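Biphenyl 2,3-Dioxygenase Beta Subunit (Sphingobium yanoikuyae, PDB 2GBW) is the beta subunit of a ring-hydroxylating dioxygenase, an enzyme that probably adds both atoms of dioxygen to biphenyl and related aromatic rings. Local coordinates at residues 99-105 with 120-126. Sequence-based numbering, arbitrary orientation.
Sequences IRYFVSN and SNILVYR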
loop_
_atom_site.group_PDB
_atom_site.type_symbol
_atom_site.label_atom_id
_atom_site.label_comp_id
_atom_site.label_asym_id
_atom_site.label_seq_id
_atom_site.Cartn_x
_atom_site.Cartn_y
_atom_site.Cartn_z
ATOM N N ILE B 99 -3.194 5.290 19.598
ATOM C CA ILE B 99 -2.502 6.381 18.922
ATOM C C ILE B 99 -1.132 6.514 19.588
ATOM O O ILE B 99 -0.995 6.276 20.806
ATOM C CB ILE B 99 -3.318 7.671 18.974
ATOM C CG1 ILE B 99 -2.657 8.781 18.133
ATOM C CG2 ILE B 99 -3.590 8.105 20.433
ATOM C CD1 ILE B 99 -3.606 9.895 17.796
ATOM N N ARG B 100 -0.125 6.791 18.795
ATOM C CA ARG B 100 1.218 6.986 19.335
ATOM C C ARG B 100 1.913 8.118 18.640
ATOM O O ARG B 100 1.929 8.203 17.455
ATOM C CB ARG B 100 2.060 5.710 19.244
ATOM C CG ARG B 100 3.273 5.692 20.134
ATOM C CD ARG B 100 3.943 4.360 20.393
ATOM N NE ARG B 100 3.010 3.319 20.872
ATOM C CZ ARG B 100 2.657 3.142 22.144
ATOM N NH1 ARG B 100 3.180 3.877 23.152
ATOM N NH2 ARG B 100 1.777 2.203 22.432
ATOM N N TYR B 101 2.545 8.985 19.419
ATOM C CA TYR B 101 3.105 10.241 18.891
ATOM C C TYR B 101 4.630 10.288 19.033
ATOM O O TYR B 101 5.202 9.958 20.085
ATOM C CB TYR B 101 2.580 11.460 19.696
ATOM C CG TYR B 101 1.108 11.746 19.692
ATOM C CD1 TYR B 101 0.230 11.015 20.479
ATOM C CD2 TYR B 101 0.596 12.830 19.010
ATOM C CE1 TYR B 101 -1.132 11.286 20.502
ATOM C CE2 TYR B 101 -0.773 13.098 19.022
ATOM C CZ TYR B 101 -1.619 12.343 19.775
ATOM O OH TYR B 101 -2.956 12.658 19.832
ATOM N N PHE B 102 5.274 10.729 17.959
ATOM C CA PHE B 102 6.699 10.901 17.890
ATOM C C PHE B 102 7.008 12.362 17.613
ATOM O O PHE B 102 6.824 12.850 16.506
ATOM C CB PHE B 102 7.289 9.959 16.856
ATOM C CG PHE B 102 7.094 8.500 17.203
ATOM C CD1 PHE B 102 5.915 7.891 16.905
ATOM C CD2 PHE B 102 8.123 7.744 17.821
ATOM C CE1 PHE B 102 5.676 6.547 17.242
ATOM C CE2 PHE B 102 7.898 6.377 18.189
ATOM C CZ PHE B 102 6.684 5.774 17.844
ATOM N N VAL B 103 7.405 13.067 18.672
ATOM C CA VAL B 103 7.615 14.499 18.620
ATOM C C VAL B 103 9.106 14.727 18.517
ATOM O O VAL B 103 9.869 14.196 19.321
ATOM C CB VAL B 103 7.024 15.218 19.859
ATOM C CG1 VAL B 103 7.323 16.733 19.837
ATOM C CG2 VAL B 103 5.563 14.952 19.980
ATOM N N SER B 104 9.537 15.512 17.532
ATOM C CA SER B 104 10.953 15.780 17.302
ATOM C C SER B 104 11.211 17.222 16.879
ATOM O O SER B 104 10.291 17.984 16.562
ATOM C CB SER B 104 11.493 14.853 16.180
ATOM O OG SER B 104 12.902 14.989 16.146
ATOM N N ASN B 105 12.493 17.603 16.913
ATOM C CA ASN B 105 12.966 18.876 16.435
ATOM C C ASN B 105 12.315 20.023 17.166
ATOM O O ASN B 105 11.868 20.964 16.539
ATOM C CB ASN B 105 12.690 19.023 14.932
ATOM C CG ASN B 105 13.926 19.485 14.203
ATOM O OD1 ASN B 105 14.877 18.687 14.029
ATOM N ND2 ASN B 105 13.979 20.752 13.851
ATOM N N SER B 120 7.870 22.397 16.471
ATOM C CA SER B 120 8.150 20.965 16.591
ATOM C C SER B 120 7.589 20.205 15.363
ATOM O O SER B 120 6.649 20.678 14.703
ATOM C CB SER B 120 7.590 20.438 17.916
ATOM O OG SER B 120 6.196 20.665 17.975
ATOM N N ASN B 121 8.159 19.026 15.080
ATOM C CA ASN B 121 7.696 18.087 14.071
ATOM C C ASN B 121 6.932 16.937 14.775
ATOM O O ASN B 121 7.399 16.421 15.835
ATOM C CB ASN B 121 8.877 17.416 13.349
ATOM C CG ASN B 121 9.631 18.332 12.427
ATOM O OD1 ASN B 121 9.139 19.401 12.052
ATOM N ND2 ASN B 121 10.817 17.898 12.011
ATOM N N ILE B 122 5.794 16.526 14.216
ATOM C CA ILE B 122 5.017 15.483 14.859
ATOM C C ILE B 122 4.721 14.397 13.887
ATOM O O ILE B 122 4.319 14.676 12.749
ATOM C CB ILE B 122 3.709 15.988 15.488
ATOM C CG1 ILE B 122 3.929 17.209 16.338
ATOM C CG2 ILE B 122 3.118 14.913 16.401
ATOM C CD1 ILE B 122 2.681 17.867 16.789
ATOM N N LEU B 123 4.967 13.173 14.299
ATOM C CA LEU B 123 4.568 11.984 13.558
ATOM C C LEU B 123 3.579 11.210 14.429
ATOM O O LEU B 123 3.869 10.858 15.571
ATOM C CB LEU B 123 5.807 11.099 13.275
ATOM C CG LEU B 123 5.621 9.730 12.601
ATOM C CD1 LEU B 123 4.953 9.802 11.233
ATOM C CD2 LEU B 123 7.013 9.030 12.512
ATOM N N VAL B 124 2.423 10.914 13.853
ATOM C CA VAL B 124 1.303 10.299 14.589
ATOM C C VAL B 124 0.943 9.016 13.902
ATOM O O VAL B 124 0.625 9.020 12.713
ATOM C CB VAL B 124 0.007 11.174 14.618
ATOM C CG1 VAL B 124 -1.088 10.431 15.425
ATOM C CG2 VAL B 124 0.295 12.566 15.212
ATOM N N TYR B 125 1.100 7.921 14.627
ATOM C CA TYR B 125 0.746 6.603 14.179
ATOM C C TYR B 125 -0.519 6.144 14.907
ATOM O O TYR B 125 -0.555 6.082 16.116
ATOM C CB TYR B 125 1.864 5.585 14.490
ATOM C CG TYR B 125 2.602 5.093 13.318
ATOM C CD1 TYR B 125 3.659 5.816 12.800
ATOM C CD2 TYR B 125 2.259 3.905 12.724
ATOM C CE1 TYR B 125 4.333 5.377 11.684
ATOM C CE2 TYR B 125 2.943 3.447 11.644
ATOM C CZ TYR B 125 3.976 4.206 11.127
ATOM O OH TYR B 125 4.639 3.777 10.004
ATOM N N ARG B 126 -1.504 5.717 14.127
ATOM C CA ARG B 126 -2.792 5.269 14.635
ATOM C C ARG B 126 -3.109 3.855 14.171
ATOM O O ARG B 126 -2.888 3.515 12.996
ATOM C CB ARG B 126 -3.922 6.194 14.168
ATOM C CG ARG B 126 -3.710 7.702 14.422
ATOM C CD ARG B 126 -4.848 8.547 13.803
ATOM N NE ARG B 126 -6.082 8.532 14.573
ATOM C CZ ARG B 126 -7.252 9.036 14.181
ATOM N NH1 ARG B 126 -7.405 9.459 12.931
ATOM N NH2 ARG B 126 -8.298 9.029 14.993
#
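Arg100, Phe102 and Ser104 pair with Tyr125, Leu123 and Asn121 as antiparallel hydrogen-bonded pairs, through six backbone bonds in all, such as Phe102 N to Leu123 O at 2.8 Å. The bond from Tyr125 N to Arg100 O is nearly straight, with 170° at the hydrogen. Tyr101-Val124 and Val103-Ile122 lie between them and Ile99-Arg126 at one end, all non-hydrogen-bonded. CA-H groups also lean on carbonyls; Val103 CA is 3.4 Å from Asn121 O.

Ile99, Tyr101, Val103, Ile122, Val124 and Arg126 share one face of the sheet. Ile99 turns CG1 away from its backbone N (chi1 -174°), which sets CG1 against Val124 CG1. The Ile99 CD1 to Val124 CG1 distance is 3.5 Å, a tight fit. The same side chain runs beside the aliphatic part of Arg126, with Ile99 CG1 4.0 Å from Arg126 CG. Exchanging Ile99 for alanine would probably open a gap beside Val124 CG1 and leave the Arg126 chain less supported. Arg126 NH1 forms a salt bridge with Asp167.

The Tyr101 ring receives Val124 CG1 over one face, while Ile122 CG2 sits at its edge. Tyr101 CD2 is 3.8 Å from Val124 CG2. The Tyr101 hydroxyl hydrogen-bonds to Phe173 O, and helix 10-28 packs on Tyr101 and Val103.

On the other face, Phe102 and Leu123 meet at their CB atoms, 4.0 Å apart. The Phe102 ring presents its edge to Leu123 O. Leu123 meets Leu123 of one neighbouring subunit and Phe102 of another. Asn121 ND2 packs 3.6 Å from Asn105 CB, the side chains alongside each other and their amide planes 13° apart. Both amides hydrogen-bond to a neighbouring subunit, Asn121 ND2 to its Tyr101 O and Asn105 ND2 to its Arg21 O. Arg100 forms a salt bridge with Asp161 of another.

The two segments belong to the beta hairpin of strands 98-112 and 115-128, part of the curved, helix-backed sheet of the NTF2-like fold.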